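Local coordinates for protein 16S rRNA (adenine(1408)-N(1))-methyltransferase (PDB 3P2E) that methylates the N1 position of adenine 1408 in the 16S rRNA of assembled 30S subunits, using S-adenosyl-L-methionine, and thereby confers resistance to various aminoglycosides, at residues I39-I44 against Q192-W197; E59-I64 against V80-A85; Y162-Q167 against D180-L185; K199-A202 against K206-F209. All blocks are in the same frame, centred on the assembly; numbering follows the deposited sequence.

Interaction 1: residues I39-I44 against Q192-W197; sequences IYKLAI and QFNSLW. With SAH (S-adenosyl-L-homocysteine), chain C.
Beside the cofactor pocket of this Rossmann-like methyltransferase, Lys41 on helix 37-44 reaches Gln192 and Asn194 in the loop that leads into helix 196-203. The sole hydrogen bond across the two segments runs from Lys41 NZ to the backbone Gln192 O, 2.6 Å long. The ammonium group lies in the plane of that carbonyl, with a C=O...N angle of 149°. It gets there on a fully extended chain that leaves the helix with CG trans to the backbone N (chi1 -179°). On its way the aliphatic part crosses the Asn194 side chain at about a right angle, and Lys41 CD lies 3.7 Å from Asn194 OD1.

The same loop then turns to S-adenosyl-L-homocysteine. Ser195 OG donates a hydrogen bond of 2.8 Å to the carboxylate O of the ligand, and, as N-cap of helix 196-203, the same oxygen accepts from Ala198 N. Trp197 lays one ring face against the ligand's thioether: SAH SD sits 3.7 Å above the ring plane toward the rim, and Trp197 CD1 comes within 3.5 Å of SAH CG. Trp197 NE1 donates to Phe105 O, a bond that probably fixes the turn of the indole. From the side of helix 37-44, Asn38 OD1 accepts from Ser195 N.

Because the acceptor of Lys41 is a main-chain carbonyl, the lysine holds the course of the loop itself. The charge probably polarises that carbonyl, while the ligand carboxylate is met separately, by the serine hydroxyl.

Interaction 2: residues E59-I64 against V80-A85; sequences ENLFDI and VVFVIA
Leu61 and Phe82 mark the closest backbone approach, 7.9 Å between their CA atoms; segment 59-64 runs into helix 62-68, while residues 80-83 form a strand. No hydrogen bond joins the segments, and their side chains meet by apolar contact alone. Leu61 sends CD2 over one face of the Phe82 ring, 3.7 Å from its centroid and 15° off the ring normal, a CH-pi contact. Val80 CG1, two residues earlier on the same strand, lies 3.9 Å above the opposite face, toward its rim, so methyls cover both faces. Ile64 comes in at the ring edge, where its CG2 is 3.6 Å from Phe82 CZ; this branch is the one trans to the backbone N, whereas CG1 takes the other course (chi1 -66°) and leads away. Leu61 and Ile84 run antiparallel alongside each other, CD1 to CD1 4.1 Å. Leu4 of strand 3-5 touches both Leu61 and Ile84, and Ile39 of helix 37-44 packs on Phe82. Leu61 is also a near neighbour of Asp55, which binds S-adenosylmethionine. A helix laid on its following strand in this way is the second half of a beta-alpha-beta crossover, here strand 49-54, helix 62-68 and strand 80-83 of the Rossmann-like fold.

Interaction 3: residues Y162-Q167 against D180-L185; sequences YFLSEQ and DDVKEL
Tyr162 O is gripped twice by Ser165, by OG at 2.6 Å and by the backbone N at 3.1 Å, in the turn that brings the neighbouring Phe163 and Leu164 against Val182. The hydroxyl donates in the carbonyl plane, with a C=O...O angle of 150°. This is the junction between helix 160-164 and helix 166-175, laid against strand 178-185, an outermost strand of the seven-stranded sheet whose 3-2-1-4-5-7-6 order marks a class I methyltransferase. Ser165 is the N-cap of the second helix, and its OG also receives a weak bond from Tyr168 N, so one hydroxyl links the last turn of one helix to the first of the next.

The contact itself is apolar and centres on Val182. CG1, trans to the backbone N (chi1 176°), faces Phe163 CB at 3.8 Å. CG2 lies between the backbone Phe163 O, at 3.8 Å, and Leu164 CD2, at 3.7 Å. The Phe163 ring leads away from 180-185, touching Val212 of strand 209-215 and meeting Tyr168 edge-to-face. Just before Val182 the strand carries a classic beta bulge, Asp180 and Asp181 both pairing with Ser213. Leu164, at the exposed border, swings its end inward over the valine, and its CD2 comes to 3.6 Å from Val182 CB.

Interaction 4: residues K199-A202 against K206-F209; sequences KRLA and KRSF
Leu201 on helix 196-203 and Arg207 in the segment that returns toward strand 209-215 bring the two backbones to 7.6 Å, CA to CA. Leu201 meets Arg207 and Phe209 with different atoms. Its CD2 methyl stands 3.7 Å above the centre of one face of the Arg207 guanidinium, 3.8 Å from both CZ and NE, so the flat cation is covered by a hydrocarbon group. The arginine chain makes this possible by bending at chi3 (52°), which swings the guanidinium round to present a face to the leucine. Its polar end is engaged outside the segments: NH2 is hydrogen-bonded to Tyr141 O and Thr140 OG1, an arrangement that limits rotation of the group. Nearer its backbone, Leu201 CB rests 4.0 Å from Phe209 CE1. The backbone Leu201 O lies in the plane of the phenyl ring at its edge, 3.9 Å from Phe209 CZ, a contact likely to be mildly favourable with the ring's C-H rim. Phe209 also touches Asn187 and Val190 of helix 187-190 and comes close to Phe105, a cofactor-site residue. The contact thus closes the short turn after helix 196-203, wedging Phe209, at the start of strand 209-215, between that helix and helix 187-190.

Overall arrangement
From the N terminus, helix 37-44 opens interaction 1, which closes only when the chain reaches 192-197. Inside that long loop lie interaction 2, a short closure from 59-64 to 80-85, and, later, interaction 3, from 162-167 to 180-185. Interaction 4 follows in series, sharing helix 196-203 with interaction 1; no two loops cross. Interactions 1 and 2 touch through Tyr40 on Ile64, whereas interactions 3 and 4 meet where Leu185 and Phe209 pair by their backbones and the Glu184 carboxylate meets the Ser208 hydroxyl. Interactions 2 and 3 lie toward opposite ends of the seven-stranded sheet, their centres about 31 Å apart, with interaction 1 bringing the cofactor-site loop against helix 37-44.

Interaction 1: residues I39-I44 against Q192-W197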
# COMPACT_ATOMS: atom_id res chain seq x y z
N ILE A 39 -4.97 1.38 -6.36
CA ILE A 39 -5.26 2.59 -5.59
C ILE A 39 -6.31 3.43 -6.31
O ILE A 39 -7.14 4.07 -5.67
CB ILE A 39 -3.98 3.43 -5.36
CG1 ILE A 39 -4.17 4.37 -4.18
CG2 ILE A 39 -3.63 4.21 -6.61
CD1 ILE A 39 -4.24 3.66 -2.85
N TYR A 40 -6.27 3.42 -7.64
CA TYR A 40 -7.23 4.18 -8.44
C TYR A 40 -8.64 3.67 -8.15
O TYR A 40 -9.58 4.46 -8.01
CB TYR A 40 -6.94 4.04 -9.94
CG TYR A 40 -7.82 4.90 -10.82
CD1 TYR A 40 -7.42 6.17 -11.22
CD2 TYR A 40 -9.09 4.46 -11.20
CE1 TYR A 40 -8.25 6.99 -11.98
CE2 TYR A 40 -9.94 5.28 -11.96
CZ TYR A 40 -9.51 6.54 -12.34
OH TYR A 40 -10.35 7.35 -13.08
N LYS A 41 -8.80 2.36 -8.06
CA LYS A 41 -10.10 1.77 -7.79
C LYS A 41 -10.57 2.10 -6.38
O LYS A 41 -11.75 2.39 -6.16
CB LYS A 41 -10.07 0.25 -7.97
CG LYS A 41 -11.42 -0.42 -7.73
CD LYS A 41 -11.38 -1.91 -8.05
CE LYS A 41 -12.75 -2.55 -7.83
NZ LYS A 41 -12.74 -4.01 -8.14
N LEU A 42 -9.66 2.05 -5.41
CA LEU A 42 -10.04 2.38 -4.03
C LEU A 42 -10.51 3.83 -3.96
O LEU A 42 -11.53 4.13 -3.33
CB LEU A 42 -8.85 2.21 -3.09
CG LEU A 42 -8.35 0.79 -2.86
CD1 LEU A 42 -7.17 0.83 -1.88
CD2 LEU A 42 -9.47 -0.07 -2.30
N ALA A 43 -9.76 4.71 -4.61
CA ALA A 43 -10.04 6.13 -4.61
C ALA A 43 -11.35 6.48 -5.30
O ALA A 43 -12.10 7.34 -4.82
CB ALA A 43 -8.90 6.88 -5.27
N ILE A 44 -11.62 5.84 -6.42
CA ILE A 44 -12.85 6.12 -7.15
C ILE A 44 -14.08 5.70 -6.33
O ILE A 44 -15.16 6.27 -6.49
CB ILE A 44 -12.84 5.40 -8.54
CG1 ILE A 44 -14.00 5.88 -9.41
CG2 ILE A 44 -12.90 3.89 -8.34
CD1 ILE A 44 -15.33 5.20 -9.13
N GLN A 192 -10.68 -9.29 -7.84
CA GLN A 192 -11.29 -7.98 -7.64
C GLN A 192 -10.30 -6.83 -7.80
O GLN A 192 -10.71 -5.68 -7.94
CB GLN A 192 -11.93 -7.91 -6.25
CG GLN A 192 -10.95 -7.73 -5.12
CD GLN A 192 -11.61 -7.88 -3.77
OE1 GLN A 192 -12.08 -8.96 -3.41
NE2 GLN A 192 -11.66 -6.79 -3.01
N PHE A 193 -9.01 -7.14 -7.78
CA PHE A 193 -7.99 -6.11 -7.93
C PHE A 193 -7.74 -5.81 -9.40
O PHE A 193 -7.82 -6.70 -10.24
CB PHE A 193 -6.69 -6.55 -7.24
CG PHE A 193 -6.82 -6.66 -5.75
CD1 PHE A 193 -6.66 -5.53 -4.94
CD2 PHE A 193 -7.15 -7.86 -5.14
CE1 PHE A 193 -6.84 -5.60 -3.56
CE2 PHE A 193 -7.33 -7.95 -3.76
CZ PHE A 193 -7.18 -6.82 -2.97
N ASN A 194 -7.44 -4.55 -9.71
CA ASN A 194 -7.23 -4.13 -11.09
C ASN A 194 -5.81 -4.06 -11.64
O ASN A 194 -5.63 -3.92 -12.85
CB ASN A 194 -7.90 -2.77 -11.32
CG ASN A 194 -9.42 -2.86 -11.37
OD1 ASN A 194 -10.11 -1.84 -11.52
ND2 ASN A 194 -9.95 -4.07 -11.24
N SER A 195 -4.79 -4.14 -10.79
CA SER A 195 -3.43 -4.07 -11.32
C SER A 195 -3.19 -5.26 -12.25
O SER A 195 -3.77 -6.33 -12.07
CB SER A 195 -2.38 -4.05 -10.19
OG SER A 195 -2.06 -5.34 -9.73
N LEU A 196 -2.34 -5.06 -13.25
CA LEU A 196 -2.05 -6.12 -14.21
C LEU A 196 -1.43 -7.31 -13.48
O LEU A 196 -1.69 -8.46 -13.80
CB LEU A 196 -1.11 -5.61 -15.30
CG LEU A 196 -1.46 -4.25 -15.92
CD1 LEU A 196 -0.47 -3.93 -17.04
CD2 LEU A 196 -2.88 -4.27 -16.45
N TRP A 197 -0.60 -7.01 -12.48
CA TRP A 197 0.07 -8.02 -11.68
C TRP A 197 -0.95 -8.85 -10.90
O TRP A 197 -0.88 -10.08 -10.89
CB TRP A 197 1.05 -7.31 -10.72
CG TRP A 197 1.68 -8.15 -9.62
CD1 TRP A 197 1.61 -7.90 -8.28
CD2 TRP A 197 2.58 -9.26 -9.78
NE1 TRP A 197 2.41 -8.78 -7.59
CE2 TRP A 197 3.02 -9.62 -8.48
CE3 TRP A 197 3.06 -9.97 -10.88
CZ2 TRP A 197 3.92 -10.67 -8.26
CZ3 TRP A 197 3.95 -11.02 -10.67
CH2 TRP A 197 4.37 -11.36 -9.36
N SAH C . 0.91 -3.65 -4.98
CA SAH C . 1.20 -3.95 -6.28
CB SAH C . 2.51 -4.75 -6.35
CG SAH C . 3.23 -4.81 -7.66
SD SAH C . 4.73 -5.73 -7.72
C SAH C . -0.06 -4.66 -6.95
O SAH C . -0.00 -4.40 -8.08
OXT SAH C . -0.84 -5.29 -6.40
C5' SAH C . 5.81 -5.33 -6.34
C4' SAH C . 5.98 -3.74 -6.29
O4' SAH C . 6.72 -3.57 -5.07
C3' SAH C . 6.79 -3.14 -7.42
O3' SAH C . 6.03 -2.09 -8.09
C2' SAH C . 8.12 -2.66 -6.73
O2' SAH C . 8.73 -1.51 -7.28
C1' SAH C . 7.68 -2.47 -5.27
N9 SAH C . 8.80 -2.60 -4.26
C8 SAH C . 9.76 -3.62 -4.20
N7 SAH C . 10.65 -3.43 -3.24
C5 SAH C . 10.20 -2.19 -2.66
C6 SAH C . 10.81 -1.50 -1.55
N6 SAH C . 11.91 -1.96 -0.92
N1 SAH C . 10.16 -0.33 -1.20
C2 SAH C . 9.01 0.14 -1.86
N3 SAH C . 8.44 -0.54 -2.93
C4 SAH C . 9.10 -1.70 -3.25

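Interaction 2: residues E59-I64 against V80-A85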
# COMPACT_ATOMS: atom_id res chain seq x y z
N GLU A 59 8.29 4.96 -13.50
CA GLU A 59 7.92 4.63 -14.86
C GLU A 59 6.64 3.83 -15.00
O GLU A 59 5.87 4.03 -15.94
CB GLU A 59 9.06 3.89 -15.57
CG GLU A 59 10.30 4.75 -15.81
CD GLU A 59 11.23 4.80 -14.61
OE1 GLU A 59 10.86 4.31 -13.53
OE2 GLU A 59 12.35 5.35 -14.77
N ASN A 60 6.40 2.92 -14.07
CA ASN A 60 5.21 2.09 -14.16
C ASN A 60 3.93 2.79 -13.72
O ASN A 60 2.84 2.25 -13.88
CB ASN A 60 5.41 0.80 -13.38
CG ASN A 60 6.42 -0.12 -14.04
OD1 ASN A 60 6.79 0.08 -15.20
ND2 ASN A 60 6.86 -1.14 -13.30
N LEU A 61 4.07 3.99 -13.18
CA LEU A 61 2.92 4.77 -12.72
C LEU A 61 2.49 5.85 -13.70
O LEU A 61 1.46 6.50 -13.50
CB LEU A 61 3.25 5.43 -11.38
CG LEU A 61 3.16 4.57 -10.14
CD1 LEU A 61 3.95 5.21 -9.01
CD2 LEU A 61 1.69 4.39 -9.76
N PHE A 62 3.26 6.05 -14.76
CA PHE A 62 2.96 7.09 -15.73
C PHE A 62 1.54 7.10 -16.30
O PHE A 62 0.91 8.16 -16.37
CB PHE A 62 3.96 7.04 -16.89
CG PHE A 62 5.34 7.53 -16.52
CD1 PHE A 62 5.59 8.09 -15.26
CD2 PHE A 62 6.39 7.45 -17.43
CE1 PHE A 62 6.86 8.56 -14.93
CE2 PHE A 62 7.66 7.91 -17.10
CZ PHE A 62 7.89 8.47 -15.85
N ASP A 63 1.03 5.95 -16.70
CA ASP A 63 -0.31 5.91 -17.27
C ASP A 63 -1.40 6.36 -16.31
O ASP A 63 -2.20 7.24 -16.63
CB ASP A 63 -0.63 4.51 -17.80
CG ASP A 63 -0.05 4.28 -19.18
OD1 ASP A 63 1.15 4.55 -19.38
OD2 ASP A 63 -0.80 3.82 -20.07
N ILE A 64 -1.43 5.78 -15.12
CA ILE A 64 -2.45 6.17 -14.15
C ILE A 64 -2.19 7.57 -13.60
O ILE A 64 -3.13 8.29 -13.28
CB ILE A 64 -2.54 5.15 -12.99
CG1 ILE A 64 -3.06 3.81 -13.52
CG2 ILE A 64 -3.47 5.68 -11.90
CD1 ILE A 64 -4.42 3.89 -14.21
N VAL A 80 -5.92 11.29 -4.85
CA VAL A 80 -4.81 10.36 -5.05
C VAL A 80 -3.50 11.11 -5.33
O VAL A 80 -3.49 12.11 -6.04
CB VAL A 80 -5.06 9.42 -6.26
CG1 VAL A 80 -3.88 8.46 -6.44
CG2 VAL A 80 -6.34 8.65 -6.06
N VAL A 81 -2.42 10.62 -4.74
CA VAL A 81 -1.10 11.19 -4.98
C VAL A 81 -0.14 10.01 -5.03
O VAL A 81 -0.29 9.05 -4.26
CB VAL A 81 -0.66 12.19 -3.88
CG1 VAL A 81 -0.49 11.48 -2.55
CG2 VAL A 81 0.65 12.86 -4.29
N PHE A 82 0.81 10.06 -5.96
CA PHE A 82 1.80 9.01 -6.11
C PHE A 82 3.14 9.54 -5.65
O PHE A 82 3.66 10.53 -6.18
CB PHE A 82 1.87 8.54 -7.56
CG PHE A 82 0.65 7.80 -8.01
CD1 PHE A 82 0.22 6.67 -7.31
CD2 PHE A 82 -0.07 8.21 -9.13
CE1 PHE A 82 -0.92 5.97 -7.71
CE2 PHE A 82 -1.22 7.51 -9.54
CZ PHE A 82 -1.64 6.38 -8.83
N VAL A 83 3.69 8.88 -4.63
CA VAL A 83 4.96 9.25 -4.03
C VAL A 83 6.05 8.30 -4.50
O VAL A 83 5.89 7.08 -4.45
CB VAL A 83 4.84 9.16 -2.49
CG1 VAL A 83 6.20 9.35 -1.84
CG2 VAL A 83 3.84 10.21 -2.00
N ILE A 84 7.16 8.86 -4.95
CA ILE A 84 8.28 8.05 -5.42
C ILE A 84 9.28 7.91 -4.30
O ILE A 84 10.05 8.83 -4.00
CB ILE A 84 8.96 8.69 -6.65
CG1 ILE A 84 7.91 8.96 -7.74
CG2 ILE A 84 10.04 7.77 -7.18
CD1 ILE A 84 7.07 7.75 -8.13
N ALA A 85 9.24 6.75 -3.65
CA ALA A 85 10.12 6.45 -2.53
C ALA A 85 10.13 4.95 -2.30
O ALA A 85 9.31 4.23 -2.87
CB ALA A 85 9.63 7.17 -1.27

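Interaction 3: residues Y162-Q167 against D180-L185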
# COMPACT_ATOMS: atom_id res chain seq x y z
N TYR A 162 2.65 -20.30 9.48
CA TYR A 162 3.79 -19.43 9.67
C TYR A 162 3.34 -18.06 10.19
O TYR A 162 3.86 -17.57 11.20
CB TYR A 162 4.55 -19.24 8.35
CG TYR A 162 5.69 -18.25 8.47
CD1 TYR A 162 6.78 -18.51 9.29
CD2 TYR A 162 5.65 -17.03 7.79
CE1 TYR A 162 7.81 -17.59 9.44
CE2 TYR A 162 6.68 -16.10 7.93
CZ TYR A 162 7.76 -16.39 8.75
OH TYR A 162 8.78 -15.48 8.88
N PHE A 163 2.39 -17.46 9.50
CA PHE A 163 1.88 -16.15 9.89
C PHE A 163 1.14 -16.17 11.22
O PHE A 163 0.97 -15.13 11.85
CB PHE A 163 0.99 -15.58 8.77
CG PHE A 163 1.75 -15.25 7.52
CD1 PHE A 163 2.79 -14.33 7.54
CD2 PHE A 163 1.44 -15.88 6.31
CE1 PHE A 163 3.52 -14.04 6.39
CE2 PHE A 163 2.15 -15.59 5.15
CZ PHE A 163 3.20 -14.67 5.19
N LEU A 164 0.71 -17.36 11.65
CA LEU A 164 0.00 -17.51 12.92
C LEU A 164 0.95 -17.85 14.06
O LEU A 164 0.54 -17.88 15.22
CB LEU A 164 -1.06 -18.61 12.81
CG LEU A 164 -2.37 -18.29 12.08
CD1 LEU A 164 -3.17 -19.57 11.91
CD2 LEU A 164 -3.16 -17.26 12.86
N SER A 165 2.21 -18.13 13.74
CA SER A 165 3.19 -18.49 14.76
C SER A 165 3.46 -17.37 15.75
O SER A 165 3.38 -16.18 15.41
CB SER A 165 4.50 -18.95 14.11
OG SER A 165 5.16 -17.88 13.44
N GLU A 166 3.79 -17.74 16.98
CA GLU A 166 4.09 -16.78 18.03
C GLU A 166 5.30 -15.93 17.66
O GLU A 166 5.34 -14.74 17.95
CB GLU A 166 4.33 -17.49 19.36
CG GLU A 166 3.18 -18.38 19.81
CD GLU A 166 1.87 -17.63 19.91
OE1 GLU A 166 1.80 -16.64 20.68
OE2 GLU A 166 0.90 -18.02 19.23
N GLN A 167 6.29 -16.55 17.03
CA GLN A 167 7.50 -15.84 16.63
C GLN A 167 7.20 -14.70 15.66
O GLN A 167 7.69 -13.59 15.82
CB GLN A 167 8.52 -16.79 15.99
CG GLN A 167 9.07 -17.85 16.93
CD GLN A 167 10.22 -18.63 16.31
OE1 GLN A 167 10.09 -19.19 15.22
NE2 GLN A 167 11.35 -18.67 17.01
N ASP A 180 -4.30 -9.01 14.26
CA ASP A 180 -5.63 -9.31 14.79
C ASP A 180 -6.26 -10.47 14.03
O ASP A 180 -7.16 -11.15 14.54
CB ASP A 180 -6.55 -8.10 14.69
CG ASP A 180 -6.11 -6.97 15.60
OD1 ASP A 180 -5.76 -7.25 16.76
OD2 ASP A 180 -6.12 -5.81 15.14
N ASP A 181 -5.80 -10.71 12.81
CA ASP A 181 -6.34 -11.80 12.01
C ASP A 181 -5.41 -12.26 10.90
O ASP A 181 -4.65 -11.46 10.34
CB ASP A 181 -7.67 -11.37 11.38
CG ASP A 181 -8.37 -12.51 10.67
OD1 ASP A 181 -8.88 -13.42 11.36
OD2 ASP A 181 -8.41 -12.51 9.42
N VAL A 182 -5.46 -13.55 10.60
CA VAL A 182 -4.67 -14.14 9.51
C VAL A 182 -5.65 -14.99 8.71
O VAL A 182 -6.25 -15.92 9.24
CB VAL A 182 -3.53 -15.03 10.03
CG1 VAL A 182 -2.81 -15.70 8.86
CG2 VAL A 182 -2.55 -14.21 10.85
N LYS A 183 -5.82 -14.66 7.44
CA LYS A 183 -6.75 -15.39 6.59
C LYS A 183 -6.12 -15.83 5.28
O LYS A 183 -5.38 -15.07 4.66
CB LYS A 183 -7.97 -14.52 6.30
CG LYS A 183 -9.10 -15.21 5.54
CD LYS A 183 -10.30 -14.28 5.41
CE LYS A 183 -11.48 -14.98 4.75
NZ LYS A 183 -12.66 -14.07 4.64
N GLU A 184 -6.41 -17.06 4.86
CA GLU A 184 -5.90 -17.57 3.60
C GLU A 184 -6.97 -17.28 2.55
O GLU A 184 -8.11 -17.71 2.68
CB GLU A 184 -5.63 -19.07 3.70
CG GLU A 184 -4.96 -19.67 2.46
CD GLU A 184 -4.42 -21.07 2.70
OE1 GLU A 184 -3.91 -21.68 1.74
OE2 GLU A 184 -4.51 -21.55 3.85
N LEU A 185 -6.59 -16.53 1.52
CA LEU A 185 -7.53 -16.15 0.46
C LEU A 185 -7.24 -16.91 -0.84
O LEU A 185 -6.15 -17.46 -1.01
CB LEU A 185 -7.44 -14.64 0.22
CG LEU A 185 -7.72 -13.80 1.47
CD1 LEU A 185 -7.22 -12.38 1.28
CD2 LEU A 185 -9.21 -13.83 1.78

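Interaction 4: residues K199-A202 against K206-F209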
# COMPACT_ATOMS: atom_id res chain seq x y z
N LYS A 199 -4.07 -9.31 -11.58
CA LYS A 199 -4.87 -10.08 -12.54
C LYS A 199 -4.10 -11.33 -12.96
O LYS A 199 -4.67 -12.41 -13.06
CB LYS A 199 -5.21 -9.23 -13.76
CG LYS A 199 -6.24 -8.13 -13.49
CD LYS A 199 -7.62 -8.72 -13.21
CE LYS A 199 -8.64 -7.63 -12.89
NZ LYS A 199 -8.70 -6.59 -13.96
N ARG A 200 -2.80 -11.17 -13.20
CA ARG A 200 -1.98 -12.32 -13.58
C ARG A 200 -1.99 -13.36 -12.47
O ARG A 200 -2.14 -14.55 -12.72
CB ARG A 200 -0.53 -11.89 -13.85
CG ARG A 200 -0.29 -11.36 -15.26
CD ARG A 200 1.10 -10.78 -15.39
NE ARG A 200 2.14 -11.69 -14.90
CZ ARG A 200 3.38 -11.30 -14.61
NH1 ARG A 200 3.72 -10.03 -14.75
NH2 ARG A 200 4.27 -12.18 -14.18
N LEU A 201 -1.84 -12.90 -11.22
CA LEU A 201 -1.83 -13.83 -10.09
C LEU A 201 -3.18 -14.51 -9.91
O LEU A 201 -3.25 -15.70 -9.57
CB LEU A 201 -1.45 -13.10 -8.80
CG LEU A 201 -0.04 -12.51 -8.70
CD1 LEU A 201 0.07 -11.67 -7.42
CD2 LEU A 201 1.01 -13.62 -8.70
N ALA A 202 -4.25 -13.77 -10.13
CA ALA A 202 -5.59 -14.30 -9.98
C ALA A 202 -5.99 -15.26 -11.10
O ALA A 202 -6.64 -16.27 -10.85
CB ALA A 202 -6.60 -13.17 -9.91
N LYS A 206 -3.69 -22.06 -9.61
CA LYS A 206 -4.28 -21.90 -8.29
C LYS A 206 -3.12 -21.53 -7.35
O LYS A 206 -2.08 -22.19 -7.36
CB LYS A 206 -4.92 -23.20 -7.81
CG LYS A 206 -5.36 -23.17 -6.35
CD LYS A 206 -6.02 -24.48 -5.94
CE LYS A 206 -6.46 -24.44 -4.49
NZ LYS A 206 -7.10 -25.72 -4.07
N ARG A 207 -3.31 -20.49 -6.55
CA ARG A 207 -2.27 -20.03 -5.64
C ARG A 207 -2.86 -19.65 -4.29
O ARG A 207 -4.01 -19.22 -4.20
CB ARG A 207 -1.56 -18.81 -6.23
CG ARG A 207 -0.91 -19.03 -7.58
CD ARG A 207 -0.35 -17.72 -8.12
NE ARG A 207 0.52 -17.07 -7.14
CZ ARG A 207 1.84 -17.00 -7.24
NH1 ARG A 207 2.47 -17.52 -8.28
NH2 ARG A 207 2.54 -16.41 -6.28
N SER A 208 -2.07 -19.79 -3.24
CA SER A 208 -2.51 -19.42 -1.90
C SER A 208 -2.07 -17.99 -1.62
O SER A 208 -0.94 -17.62 -1.90
CB SER A 208 -1.90 -20.36 -0.85
OG SER A 208 -2.46 -21.65 -0.93
N PHE A 209 -3.00 -17.20 -1.09
CA PHE A 209 -2.72 -15.81 -0.72
C PHE A 209 -2.99 -15.73 0.77
O PHE A 209 -3.89 -16.39 1.29
CB PHE A 209 -3.65 -14.86 -1.48
CG PHE A 209 -3.53 -14.95 -2.98
CD1 PHE A 209 -2.66 -14.11 -3.67
CD2 PHE A 209 -4.27 -15.89 -3.69
CE1 PHE A 209 -2.54 -14.20 -5.06
CE2 PHE A 209 -4.15 -15.99 -5.07
CZ PHE A 209 -3.29 -15.14 -5.76